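Local coordinates for peptide ABC transporter, peptide-binding protein (PDB 3O6P), which probably serves as the peptide-capturing component of a bacterial ABC peptide importer, represented here by one portion of the longer solute-binding protein, at residues A[70-75]-A[208-213]; A[170-175]-A[190-195]; A[18-23]-A[97-102]. All coordinates share one frame; numbering follows the deposited sequence. Where two conformers were deposited one is given.

Contact 1 (A[70-75]-A[208-213]); sequences KEAGSQ and DMLNAE
Leu210 and Ala72 meet where the end of helix 68-72 lies against helix 202-218; their CA atoms, 5.6 Å apart, mark the nearest backbone approach. The tight part is apolar and gathers round one methyl group. Leu210 CD2 lies 3.7 Å from Ala72 N and 3.8 Å from Glu71 CB, so it touches backbone and side chain of the short helix together. Ala72 CB in turn touches Leu210 CD2 and also packs at 3.7 Å on Glu213 CG, one helical turn further along. Glu213 CG stands opposite its backbone N (chi1 169°); the bend at chi2 (83°) leaves CG against Ala72 and turns the carboxylate toward a water and the backbone N atoms of Leu53 and Val54. This buried polar end is satisfied by all three, the water donating to Glu213 OE2 at 2.7 Å and to Gly73 O at 2.9 Å, where Asn51 ND2 also bonds.

The looser, solvent-facing side belongs to Glu71, which crosses Leu210 at about a right angle. In the conformer described, OE2 comes no nearer than 4.0 Å to Leu210 CD1, and OE1 is hydrogen-bonded to Trp206 NE1. Phe68 of helix 68-72 extends the packing over Met209, Leu210 and Glu213, while Met209 and Ala212 also meet helices 165-168 and 185-195.

Contact 2 (A[170-175]-A[190-195]); sequences LFASDN and FVKAAS
Lys192 and Asp174 reach for each other from opposite directions, closing a salt bridge, in the Lys192 conformer described, between helix 185-195 and the loop that follows helix 165-168. CB, CG and CD carry the lysine chain outward, with CG beside the backbone N (chi1 -63°) and a turn at chi2 (-96°) toward the loop, and CE is the first atom to make contact. It lies 3.5 Å from Asp174 OD2 and, more loosely, 4.5 Å from Ala172 CB. A second bend, at chi4, sets NZ on Asp174 OD1 at 3.1 Å, the hydrogen bond of the pair, while OD2 stands at 3.5 Å from NZ. The ammonium comes to the syn side of OD1 but 28° out of the carboxylate plane, so the approach is tilted. Lys192 and Val191 were each deposited in two conformers, and the contacts of both hold for the ones described.

Beneath the charged pair is a small apolar contact, Ala172 CB to Val191 CG1 at 4.1 Å. Ala172 opens a type I beta turn closed by Asn175 N to Ala172 O, and Asp174 rides on that turn. Ser173 OG bonds to Asp188, adding a polar tie to the same helix. Helix 185-195 also packs through Phe190, Ala193 and Ala194 against helix 202-218, while Leu170 and Phe171 lean on strand 5-11 of the sheet.

Contact 3 (A[18-23]-A[97-102]); sequences SPFRNA and STLTMD
Pro19 and Phe20, at the start of the short 3-10 turn, pack on Leu99 and Met101 of strand 99-106. The aliphatic contacts come first: in the conformer described, Pro19 CG meets Leu99 CD1 at 3.8 Å, and Leu99 CD2 lies obliquely to the Phe20 ring, 4.3 Å from CE1. In Leu99, chi1 (176°) carries CG toward the turn, and chi2 near 60° splits the methyls, CD1 to Pro19 and CD2 toward the ring.

The aromatic contact is made at the ring's edge. Met101 CB lies close to the ring plane, 3.9 Å from Phe20 CZ. The selenium of this selenomethionine forms a Met-aromatic contact, SE being 5.3 Å from the ring centroid and 82° off the ring normal. A bend at chi3 brings Met101 CE to 4.1 Å from Phe20 CE1.

Hydrogen bonds order the turn itself. Phe20 N donates to Ser18 OG at 3.2 Å, making an ST turn, and Asn22 N-caps helix 23-31. Leu25 touches Pro19, Phe20 and Leu99, joining that helix to the cluster. With apolar groups alone meeting across the two segments, their association here rests on shape and burial, while hydrogen bonding serves each segment with its own neighbours, such as the strand pairing of Leu99 and Met101 with 129-136.

Contacts 1 and 2 are neighbours, with centres about 14 Å apart, and meet through the pairing of helix 185-195 with helix 202-218, which are consecutive in the chain. The centre of contact 3 is about 27 Å from that of contact 1, on the opposite side of the chain's centre, and about 25 Å from that of contact 2. Along the sequence contact 2 is nested within the loop closed by contact 1, contact 3 closes before contact 2 opens, and contacts 1 and 3 alternate. Contact 1 thus joins two helices, contact 2 a loop to a helix of the same layer, and contact 3 a 3-10 turn to strand 99-106 of the mixed five-stranded sheet.

Contact 1 (A[70-75]-A[208-213])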
loop_
_atom_site.group_PDB
_atom_site.type_symbol
_atom_site.label_atom_id
_atom_site.label_comp_id
_atom_site.label_asym_id
_atom_site.label_seq_id
_atom_site.Cartn_x
_atom_site.Cartn_y
_atom_site.Cartn_z
ATOM N N LYS A 70 16.490 -3.084 1.386
ATOM C CA LYS A 70 17.191 -4.363 1.262
ATOM C C LYS A 70 17.103 -5.172 2.561
ATOM O O LYS A 70 16.879 -6.388 2.533
ATOM C CB LYS A 70 18.650 -4.166 0.844
ATOM C CG LYS A 70 18.837 -3.615 -0.542
ATOM C CD LYS A 70 20.313 -3.272 -0.759
ATOM C CE LYS A 70 20.637 -2.968 -2.214
ATOM N NZ LYS A 70 22.089 -3.221 -2.507
ATOM N N GLU A 71 17.277 -4.494 3.691
ATOM C CA GLU A 71 17.191 -5.140 4.993
ATOM C C GLU A 71 15.786 -5.667 5.293
ATOM O O GLU A 71 15.633 -6.739 5.886
ATOM C CB GLU A 71 17.643 -4.187 6.102
ATOM C CG GLU A 71 19.142 -4.081 6.241
ATOM C CD GLU A 71 19.545 -3.422 7.545
ATOM O OE1 GLU A 71 19.783 -2.203 7.522
ATOM O OE2 GLU A 71 19.608 -4.108 8.592
ATOM N N ALA A 72 14.769 -4.910 4.883
ATOM C CA ALA A 72 13.391 -5.278 5.148
ATOM C C ALA A 72 12.998 -6.480 4.295
ATOM O O ALA A 72 12.171 -7.285 4.708
ATOM C CB ALA A 72 12.443 -4.081 4.884
ATOM N N GLY A 73 13.613 -6.611 3.128
ATOM C CA GLY A 73 13.110 -7.554 2.102
ATOM C C GLY A 73 11.815 -7.077 1.436
ATOM O O GLY A 73 11.316 -5.988 1.713
ATOM N N SER A 74 11.279 -7.895 0.529
ATOM C CA SER A 74 10.059 -7.547 -0.176
ATOM C C SER A 74 9.044 -8.654 -0.023
ATOM O O SER A 74 9.390 -9.833 -0.206
ATOM C CB SER A 74 10.343 -7.357 -1.682
ATOM O OG SER A 74 9.138 -7.017 -2.364
ATOM N N GLN A 75 7.788 -8.280 0.240
ATOM C CA GLN A 75 6.678 -9.249 0.198
ATOM C C GLN A 75 5.695 -8.936 -0.943
ATOM O O GLN A 75 4.554 -9.454 -0.983
ATOM C CB GLN A 75 5.979 -9.257 1.567
ATOM C CG GLN A 75 7.027 -9.567 2.666
ATOM C CD GLN A 75 6.449 -9.816 4.031
ATOM O OE1 GLN A 75 6.587 -8.986 4.954
ATOM N NE2 GLN A 75 5.826 -10.973 4.188
ATOM N N ASP A 208 12.910 -1.237 15.027
ATOM C CA ASP A 208 11.467 -0.950 15.137
ATOM C C ASP A 208 10.874 -0.554 13.772
ATOM O O ASP A 208 9.792 -1.030 13.374
ATOM C CB ASP A 208 11.221 0.158 16.157
ATOM C CG ASP A 208 11.306 -0.339 17.588
ATOM O OD1 ASP A 208 10.964 -1.522 17.835
ATOM O OD2 ASP A 208 11.667 0.463 18.471
HETATM N N MSE A 209 11.593 0.284 13.033
HETATM C CA MSE A 209 11.091 0.710 11.729
HETATM C C MSE A 209 11.078 -0.449 10.738
HETATM O O MSE A 209 10.114 -0.600 9.974
HETATM C CB MSE A 209 11.890 1.883 11.185
HETATM C CG MSE A 209 11.702 3.153 12.053
HETATM SE SE MSE A 209 12.547 4.695 11.294
HETATM C CE MSE A 209 14.392 4.097 11.341
ATOM N N LEU A 210 12.135 -1.275 10.744
ATOM C CA LEU A 210 12.149 -2.491 9.898
ATOM C C LEU A 210 10.973 -3.414 10.212
ATOM O O LEU A 210 10.315 -3.938 9.302
ATOM C CB LEU A 210 13.447 -3.276 10.092
ATOM C CG LEU A 210 14.692 -2.710 9.416
ATOM C CD1 LEU A 210 15.881 -3.541 9.896
ATOM C CD2 LEU A 210 14.555 -2.801 7.907
ATOM N N ASN A 211 10.718 -3.617 11.505
ATOM C CA ASN A 211 9.590 -4.422 11.917
ATOM C C ASN A 211 8.239 -3.841 11.501
ATOM O O ASN A 211 7.329 -4.607 11.123
ATOM C CB ASN A 211 9.646 -4.723 13.422
ATOM C CG ASN A 211 10.600 -5.852 13.744
ATOM O OD1 ASN A 211 10.627 -6.860 13.041
ATOM N ND2 ASN A 211 11.383 -5.695 14.824
ATOM N N ALA A 212 8.126 -2.511 11.543
ATOM C CA ALA A 212 6.919 -1.835 11.051
ATOM C C ALA A 212 6.711 -2.110 9.566
ATOM O O ALA A 212 5.624 -2.545 9.142
ATOM C CB ALA A 212 6.977 -0.335 11.309
ATOM N N GLU A 213 7.759 -1.896 8.768
ATOM C CA GLU A 213 7.661 -2.181 7.314
ATOM C C GLU A 213 7.248 -3.635 7.088
ATOM O O GLU A 213 6.360 -3.905 6.295
ATOM C CB GLU A 213 9.018 -1.897 6.631
ATOM C CG GLU A 213 9.152 -2.402 5.180
ATOM C CD GLU A 213 8.570 -1.486 4.092
ATOM O OE1 GLU A 213 8.229 -0.313 4.353
ATOM O OE2 GLU A 213 8.484 -1.961 2.936
HETATM O O HOH W 1 8.968 -4.612 2.573
#

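Contact 2 (A[170-175]-A[190-195])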
loop_
_atom_site.group_PDB
_atom_site.type_symbol
_atom_site.label_atom_id
_atom_site.label_comp_id
_atom_site.label_asym_id
_atom_site.label_seq_id
_atom_site.Cartn_x
_atom_site.Cartn_y
_atom_site.Cartn_z
ATOM N N LEU A 170 2.424 7.180 8.514
ATOM C CA LEU A 170 1.158 7.431 7.863
ATOM C C LEU A 170 0.131 6.381 8.202
ATOM O O LEU A 170 -1.067 6.679 8.110
ATOM C CB LEU A 170 1.335 7.443 6.335
ATOM C CG LEU A 170 2.393 8.409 5.773
ATOM C CD1 LEU A 170 2.524 8.181 4.253
ATOM C CD2 LEU A 170 2.075 9.876 6.064
ATOM N N PHE A 171 0.587 5.175 8.582
ATOM C CA PHE A 171 -0.328 4.035 8.690
ATOM C C PHE A 171 -0.572 3.592 10.117
ATOM O O PHE A 171 -1.181 2.555 10.368
ATOM C CB PHE A 171 0.067 2.899 7.736
ATOM C CG PHE A 171 0.015 3.327 6.312
ATOM C CD1 PHE A 171 -1.218 3.493 5.674
ATOM C CD2 PHE A 171 1.180 3.696 5.645
ATOM C CE1 PHE A 171 -1.288 3.965 4.368
ATOM C CE2 PHE A 171 1.131 4.187 4.340
ATOM C CZ PHE A 171 -0.105 4.313 3.687
ATOM N N ALA A 172 -0.060 4.383 11.049
ATOM C CA ALA A 172 -0.474 4.247 12.439
ATOM C C ALA A 172 -1.999 4.371 12.453
ATOM O O ALA A 172 -2.573 5.164 11.686
ATOM C CB ALA A 172 0.152 5.351 13.294
ATOM N N SER A 173 -2.650 3.618 13.336
ATOM C CA SER A 173 -4.115 3.538 13.330
ATOM C C SER A 173 -4.777 4.886 13.552
ATOM O O SER A 173 -5.894 5.102 13.097
ATOM C CB SER A 173 -4.610 2.550 14.400
ATOM O OG SER A 173 -4.281 3.044 15.688
ATOM N N ASP A 174 -4.085 5.778 14.272
ATOM C CA ASP A 174 -4.610 7.094 14.623
ATOM C C ASP A 174 -4.039 8.255 13.789
ATOM O O ASP A 174 -4.224 9.433 14.139
ATOM C CB ASP A 174 -4.402 7.359 16.119
ATOM C CG ASP A 174 -2.941 7.210 16.571
ATOM O OD1 ASP A 174 -2.702 7.408 17.790
ATOM O OD2 ASP A 174 -2.048 6.870 15.752
ATOM N N ASN A 175 -3.370 7.940 12.678
ATOM C CA ASN A 175 -2.798 9.005 11.837
ATOM C C ASN A 175 -3.842 9.484 10.825
ATOM O O ASN A 175 -4.526 8.672 10.188
ATOM C CB ASN A 175 -1.494 8.522 11.150
ATOM C CG ASN A 175 -0.701 9.654 10.504
ATOM O OD1 ASN A 175 -1.080 10.181 9.465
ATOM N ND2 ASN A 175 0.393 10.049 11.142
ATOM N N PHE A 190 5.317 -0.940 16.780
ATOM C CA PHE A 190 6.637 -0.689 16.201
ATOM C C PHE A 190 6.819 0.783 15.778
ATOM O O PHE A 190 7.859 1.397 16.089
ATOM C CB PHE A 190 6.881 -1.625 15.000
ATOM C CG PHE A 190 7.009 -3.090 15.362
ATOM C CD1 PHE A 190 7.926 -3.527 16.318
ATOM C CD2 PHE A 190 6.257 -4.048 14.664
ATOM C CE1 PHE A 190 8.054 -4.922 16.609
ATOM C CE2 PHE A 190 6.373 -5.427 14.942
ATOM C CZ PHE A 190 7.273 -5.859 15.925
ATOM N N VAL A 191 5.824 1.331 15.080
ATOM C CA VAL A 191 6.006 2.647 14.485
ATOM C C VAL A 191 6.036 3.741 15.541
ATOM O O VAL A 191 6.756 4.731 15.393
ATOM C CB VAL A 191 5.007 2.938 13.317
ATOM C CG1 VAL A 191 3.580 3.115 13.818
ATOM C CG2 VAL A 191 5.453 4.159 12.555
ATOM N N LYS A 192 5.278 3.550 16.617
ATOM C CA LYS A 192 5.287 4.486 17.730
ATOM C C LYS A 192 6.587 4.372 18.517
ATOM O O LYS A 192 7.185 5.384 18.875
ATOM C CB LYS A 192 4.093 4.230 18.648
ATOM C CG LYS A 192 2.745 4.461 17.987
ATOM C CD LYS A 192 2.210 5.847 18.265
ATOM C CE LYS A 192 0.801 6.034 17.674
ATOM N NZ LYS A 192 -0.322 5.601 18.570
ATOM N N ALA A 193 7.030 3.141 18.773
ATOM C CA ALA A 193 8.301 2.916 19.481
ATOM C C ALA A 193 9.443 3.660 18.787
ATOM O O ALA A 193 10.323 4.207 19.459
ATOM C CB ALA A 193 8.628 1.418 19.613
ATOM N N ALA A 194 9.399 3.711 17.456
ATOM C CA ALA A 194 10.397 4.414 16.647
ATOM C C ALA A 194 10.281 5.935 16.735
ATOM O O ALA A 194 11.288 6.636 16.729
ATOM C CB ALA A 194 10.306 3.971 15.184
ATOM N N SER A 195 9.043 6.427 16.808
ATOM C CA SER A 195 8.751 7.846 16.641
ATOM C C SER A 195 8.726 8.534 17.961
ATOM O O SER A 195 8.676 9.763 18.017
ATOM C CB SER A 195 7.401 8.057 15.950
ATOM O OG SER A 195 6.320 7.664 16.795
#

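Contact 3 (A[18-23]-A[97-102])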
loop_
_atom_site.group_PDB
_atom_site.type_symbol
_atom_site.label_atom_id
_atom_site.label_comp_id
_atom_site.label_asym_id
_atom_site.label_seq_id
_atom_site.Cartn_x
_atom_site.Cartn_y
_atom_site.Cartn_z
ATOM N N SER A 18 -16.171 -4.695 6.544
ATOM C CA SER A 18 -15.564 -4.376 5.254
ATOM C C SER A 18 -14.790 -5.595 4.721
ATOM O O SER A 18 -13.997 -6.204 5.480
ATOM C CB SER A 18 -14.584 -3.217 5.348
ATOM O OG SER A 18 -13.992 -3.050 4.067
ATOM N N PRO A 19 -14.965 -5.925 3.424
ATOM C CA PRO A 19 -14.180 -7.029 2.883
ATOM C C PRO A 19 -12.686 -6.745 2.980
ATOM O O PRO A 19 -11.893 -7.666 3.109
ATOM C CB PRO A 19 -14.596 -7.075 1.400
ATOM C CG PRO A 19 -15.126 -5.715 1.104
ATOM C CD PRO A 19 -15.742 -5.228 2.381
ATOM N N PHE A 20 -12.315 -5.469 2.939
ATOM C CA PHE A 20 -10.899 -5.090 2.948
ATOM C C PHE A 20 -10.204 -5.286 4.281
ATOM O O PHE A 20 -8.980 -5.193 4.337
ATOM C CB PHE A 20 -10.722 -3.664 2.426
ATOM C CG PHE A 20 -11.335 -3.473 1.079
ATOM C CD1 PHE A 20 -10.838 -4.178 -0.023
ATOM C CD2 PHE A 20 -12.451 -2.652 0.915
ATOM C CE1 PHE A 20 -11.428 -4.022 -1.304
ATOM C CE2 PHE A 20 -13.039 -2.465 -0.346
ATOM C CZ PHE A 20 -12.552 -3.172 -1.452
ATOM N N ARG A 21 -10.958 -5.586 5.339
ATOM C CA ARG A 21 -10.326 -5.981 6.612
ATOM C C ARG A 21 -9.796 -7.411 6.566
ATOM O O ARG A 21 -9.151 -7.878 7.509
ATOM C CB ARG A 21 -11.273 -5.791 7.798
ATOM C CG ARG A 21 -11.400 -4.327 8.210
ATOM C CD ARG A 21 -12.527 -4.130 9.190
ATOM N NE ARG A 21 -12.105 -4.375 10.557
ATOM C CZ ARG A 21 -12.024 -3.441 11.500
ATOM N NH1 ARG A 21 -12.336 -2.181 11.228
ATOM N NH2 ARG A 21 -11.639 -3.774 12.721
ATOM N N ASN A 22 -10.076 -8.118 5.474
ATOM C CA ASN A 22 -9.560 -9.456 5.318
ATOM C C ASN A 22 -8.189 -9.435 4.624
ATOM O O ASN A 22 -8.071 -8.982 3.482
ATOM C CB ASN A 22 -10.555 -10.308 4.516
ATOM C CG ASN A 22 -10.073 -11.727 4.352
ATOM O OD1 ASN A 22 -9.221 -12.014 3.495
ATOM N ND2 ASN A 22 -10.594 -12.633 5.183
ATOM N N ALA A 23 -7.161 -9.907 5.319
ATOM C CA ALA A 23 -5.787 -9.842 4.791
ATOM C C ALA A 23 -5.618 -10.647 3.522
ATOM O O ALA A 23 -4.887 -10.233 2.626
ATOM C CB ALA A 23 -4.779 -10.293 5.870
ATOM N N SER A 97 -19.629 -14.029 -1.941
ATOM C CA SER A 97 -19.513 -14.662 -3.247
ATOM C C SER A 97 -18.990 -13.720 -4.322
ATOM O O SER A 97 -18.662 -14.157 -5.407
ATOM C CB SER A 97 -20.907 -15.140 -3.690
ATOM O OG SER A 97 -21.800 -14.005 -3.769
ATOM N N THR A 98 -18.951 -12.427 -4.028
ATOM C CA THR A 98 -18.820 -11.414 -5.063
ATOM C C THR A 98 -18.237 -10.176 -4.413
ATOM O O THR A 98 -18.346 -10.015 -3.184
ATOM C CB THR A 98 -20.213 -11.073 -5.685
ATOM O OG1 THR A 98 -20.061 -10.106 -6.696
ATOM C CG2 THR A 98 -21.192 -10.508 -4.647
ATOM N N LEU A 99 -17.614 -9.310 -5.214
ATOM C CA LEU A 99 -17.168 -8.024 -4.710
ATOM C C LEU A 99 -17.279 -7.000 -5.838
ATOM O O LEU A 99 -16.864 -7.294 -6.953
ATOM C CB LEU A 99 -15.702 -8.138 -4.256
ATOM C CG LEU A 99 -15.027 -6.847 -3.790
ATOM C CD1 LEU A 99 -15.789 -6.259 -2.592
ATOM C CD2 LEU A 99 -13.552 -7.095 -3.467
ATOM N N THR A 100 -17.834 -5.821 -5.550
ATOM C CA THR A 100 -17.817 -4.706 -6.491
ATOM C C THR A 100 -17.108 -3.589 -5.758
ATOM O O THR A 100 -17.466 -3.227 -4.627
ATOM C CB THR A 100 -19.233 -4.269 -6.949
ATOM O OG1 THR A 100 -19.818 -5.332 -7.701
ATOM C CG2 THR A 100 -19.160 -3.037 -7.850
HETATM N N MSE A 101 -16.017 -3.124 -6.353
HETATM C CA MSE A 101 -15.187 -2.119 -5.685
HETATM C C MSE A 101 -14.827 -0.996 -6.620
HETATM O O MSE A 101 -14.528 -1.227 -7.787
HETATM C CB MSE A 101 -13.919 -2.751 -5.119
HETATM C CG MSE A 101 -13.032 -3.417 -6.156
HETATM SE SE MSE A 101 -11.396 -4.153 -5.356
HETATM C CE MSE A 101 -10.532 -2.483 -4.951
ATOM N N ASP A 102 -14.832 0.223 -6.092
ATOM C CA ASP A 102 -14.467 1.392 -6.864
ATOM C C ASP A 102 -13.059 1.834 -6.478
ATOM O O ASP A 102 -12.713 1.821 -5.302
ATOM C CB ASP A 102 -15.458 2.529 -6.568
ATOM C CG ASP A 102 -15.226 3.737 -7.439
ATOM O OD1 ASP A 102 -15.434 3.637 -8.666
ATOM O OD2 ASP A 102 -14.866 4.803 -6.890
#